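Local coordinates for protein ancestral congerin Con-anc (PDB 3AJY) that binds beta-galactose-containing sugars as a reconstructed ancestor of the fish galectins called congerins, at residues 22-25 with 26-30. Numbering follows the deposited sequence.
Sequences GVIN and NYAKR. With GAL (beta-D-galactopyranose), chain C.
Asn25 and Tyr27 are joined through a water molecule, with no direct hydrogen bond across this turn. The water donates to Asn25 OD1 at 3.2 Å and to Tyr27 O at 3.0 Å, accounting for both its protons. With chi1 -68° putting CG of Asn25 beside the backbone N, chi2 turns OD1 to this water, while CB of Asn25 lies 3.2 Å from Tyr27 O. The chain does fold back, as the 5.7 Å between Asn25 CA and Ala28 CA indicates, but Asn25 O is 4.3 Å from Ala28 N, so the bond of a closed beta turn is absent. Asn25 O and Tyr27 N, though 3.1 Å apart, meet at too poor an angle to bond. The apolar part of the contact is Ile24 CG2, anti to its backbone N, against Ala28 CB, 3.7 Å apart; both side chains also rest on Phe50 of strand 41-52. Backbone hydrogen bonds join Asn25 to Gly83 and Asp126, and the carboxylate of Asp126 takes a bond from Lys29 N, tying both limbs of the loop to its neighbours.

The loop ends at Arg30, whose NH1 donates to O3 of the galactose at 2.7 Å, an almost straight bond (175°). O4 lies equally near NH1, beside the guanidinium edge and close to its plane. A salt bridge to Asp47 and a cation-pi contact with Tyr52, which also hydrogen-bonds the galactose through its OH, further constrain this group. Strand 18-24 thus passes into strand 30-35 of the other sheet, a galectin beta-sandwich crossing that delivers an arginine to the galactose pocket.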
ATOM      1  N   GLY A  22      -4.230  -7.218  -8.246  1.00 27.82           N
ATOM      2  CA  GLY A  22      -3.043  -7.537  -9.025  1.00 27.19           C
ATOM      3  C   GLY A  22      -3.438  -8.416 -10.167  1.00 27.74           C
ATOM      4  O   GLY A  22      -4.639  -8.525 -10.483  1.00 27.69           O
ATOM      5  N   VAL A  23      -2.435  -9.042 -10.792  1.00 26.70           N
ATOM      6  CA  VAL A  23      -2.633  -9.885 -11.963  1.00 26.91           C
ATOM      7  C   VAL A  23      -1.918 -11.205 -11.732  1.00 27.80           C
ATOM      8  O   VAL A  23      -0.726 -11.224 -11.347  1.00 26.88           O
ATOM      9  CB  VAL A  23      -2.099  -9.201 -13.245  1.00 26.85           C
ATOM     10  CG1 VAL A  23      -2.351 -10.075 -14.495  1.00 27.98           C
ATOM     11  CG2 VAL A  23      -2.737  -7.803 -13.438  1.00 27.82           C
ATOM     12  N   ILE A  24      -2.646 -12.296 -11.946  1.00 28.32           N
ATOM     13  CA  ILE A  24      -2.105 -13.645 -11.827  1.00 29.39           C
ATOM     14  C   ILE A  24      -1.242 -13.924 -13.074  1.00 30.55           C
ATOM     15  O   ILE A  24      -1.642 -13.574 -14.201  1.00 29.90           O
ATOM     16  CB  ILE A  24      -3.240 -14.684 -11.681  1.00 29.93           C
ATOM     17  CG1 ILE A  24      -4.084 -14.385 -10.433  1.00 28.83           C
ATOM     18  CG2 ILE A  24      -2.689 -16.118 -11.596  1.00 28.84           C
ATOM     19  CD1 ILE A  24      -5.451 -15.010 -10.437  1.00 28.67           C
ATOM     20  N   ASN A  25      -0.060 -14.525 -12.867  1.00 31.08           N
ATOM     21  CA  ASN A  25       0.857 -14.850 -13.972  1.00 32.23           C
ATOM     22  C   ASN A  25       0.170 -15.670 -15.065  1.00 33.08           C
ATOM     23  O   ASN A  25      -0.784 -16.410 -14.789  1.00 32.33           O
ATOM     24  CB  ASN A  25       2.111 -15.603 -13.460  1.00 32.15           C
ATOM     25  CG  ASN A  25       3.029 -14.735 -12.594  1.00 33.36           C
ATOM     26  OD1 ASN A  25       4.008 -15.227 -12.030  1.00 36.03           O
ATOM     27  ND2 ASN A  25       2.729 -13.450 -12.496  1.00 33.38           N
ATOM     28  N   ASN A  26       0.675 -15.559 -16.301  1.00 34.82           N
ATOM     29  CA  ASN A  26       0.160 -16.357 -17.434  1.00 36.52           C
ATOM     30  C   ASN A  26       0.079 -17.852 -17.167  1.00 36.16           C
ATOM     31  O   ASN A  26      -0.814 -18.540 -17.662  1.00 36.86           O
ATOM     32  CB  ASN A  26       0.982 -16.108 -18.694  1.00 37.50           C
ATOM     33  CG  ASN A  26       0.655 -14.796 -19.349  1.00 41.89           C
ATOM     34  OD1 ASN A  26      -0.500 -14.323 -19.298  1.00 48.08           O
ATOM     35  ND2 ASN A  26       1.660 -14.196 -19.996  1.00 44.42           N
ATOM     36  N   TYR A  27       1.025 -18.351 -16.384  1.00 35.67           N
ATOM     37  CA  TYR A  27       0.972 -19.701 -15.892  1.00 35.51           C
ATOM     38  C   TYR A  27       1.133 -19.581 -14.401  1.00 34.07           C
ATOM     39  O   TYR A  27       1.907 -18.753 -13.919  1.00 34.07           O
ATOM     40  CB  TYR A  27       2.116 -20.539 -16.468  1.00 36.95           C
ATOM     41  CG  TYR A  27       2.047 -20.765 -17.963  1.00 38.87           C
ATOM     42  CD1 TYR A  27       2.828 -20.012 -18.826  1.00 41.10           C
ATOM     43  CD2 TYR A  27       1.210 -21.742 -18.510  1.00 40.31           C
ATOM     44  CE1 TYR A  27       2.795 -20.220 -20.201  1.00 41.35           C
ATOM     45  CE2 TYR A  27       1.160 -21.953 -19.889  1.00 41.96           C
ATOM     46  CZ  TYR A  27       1.964 -21.183 -20.726  1.00 41.21           C
ATOM     47  OH  TYR A  27       1.946 -21.369 -22.102  1.00 42.64           O
ATOM     48  N   ALA A  28       0.398 -20.402 -13.669  1.00 32.52           N
ATOM     49  CA  ALA A  28       0.332 -20.278 -12.230  1.00 31.76           C
ATOM     50  C   ALA A  28       0.003 -21.599 -11.598  1.00 30.99           C
ATOM     51  O   ALA A  28      -0.906 -22.288 -12.041  1.00 31.18           O
ATOM     52  CB  ALA A  28      -0.732 -19.238 -11.840  1.00 31.19           C
ATOM     53  N   LYS A  29       0.738 -21.943 -10.543  1.00 30.55           N
ATOM     54  CA  LYS A  29       0.379 -23.072  -9.699  1.00 29.97           C
ATOM     55  C   LYS A  29      -0.462 -22.582  -8.525  1.00 29.26           C
ATOM     56  O   LYS A  29      -1.454 -23.208  -8.168  1.00 28.76           O
ATOM     57  CB  LYS A  29       1.626 -23.778  -9.150  1.00 29.70           C
ATOM     58  CG  LYS A  29       2.425 -24.576 -10.159  1.00 31.05           C
ATOM     59  CD  LYS A  29       3.168 -25.742  -9.455  1.00 32.67           C
ATOM     60  CE  LYS A  29       4.155 -25.285  -8.329  1.00 32.44           C
ATOM     61  NZ  LYS A  29       4.614 -26.432  -7.440  1.00 31.69           N
ATOM     62  N   ARG A  30      -0.035 -21.468  -7.930  1.00 29.30           N
ATOM     63  CA  ARG A  30      -0.653 -20.919  -6.714  1.00 29.40           C
ATOM     64  C   ARG A  30      -0.239 -19.468  -6.561  1.00 29.15           C
ATOM     65  O   ARG A  30       0.785 -19.052  -7.098  1.00 29.41           O
ATOM     66  CB  ARG A  30      -0.185 -21.696  -5.474  1.00 29.45           C
ATOM     67  CG  ARG A  30       1.345 -21.573  -5.262  1.00 31.58           C
ATOM     68  CD  ARG A  30       2.012 -22.753  -4.548  1.00 34.92           C
ATOM     69  NE  ARG A  30       1.736 -22.756  -3.134  1.00 37.01           N
ATOM     70  CZ  ARG A  30       2.625 -22.812  -2.144  1.00 35.86           C
ATOM     71  NH1 ARG A  30       2.160 -22.792  -0.917  1.00 32.94           N
ATOM     72  NH2 ARG A  30       3.945 -22.905  -2.352  1.00 36.56           N
TER
HETATM   73  C1  GAL C   2       2.479 -25.952   2.474  1.00 34.87           C
HETATM   74  C2  GAL C   2       3.208 -25.022   1.511  1.00 34.60           C
HETATM   75  C3  GAL C   2       3.435 -23.650   2.140  1.00 33.76           C
HETATM   76  C4  GAL C   2       2.114 -23.105   2.700  1.00 33.60           C
HETATM   77  C5  GAL C   2       1.480 -24.125   3.653  1.00 34.49           C
HETATM   78  C6  GAL C   2       0.144 -23.661   4.259  1.00 34.41           C
HETATM   79  O2  GAL C   2       4.444 -25.595   1.153  1.00 36.51           O
HETATM   80  O3  GAL C   2       3.943 -22.788   1.140  1.00 32.66           O
HETATM   81  O4  GAL C   2       1.231 -22.817   1.632  1.00 32.55           O
HETATM   82  O5  GAL C   2       1.293 -25.358   2.985  1.00 34.16           O
HETATM   83  O6  GAL C   2      -0.310 -24.611   5.214  1.00 32.38           O
HETATM   84  O   HOH W   1       4.749 -17.781 -13.875  1.00 46.53           O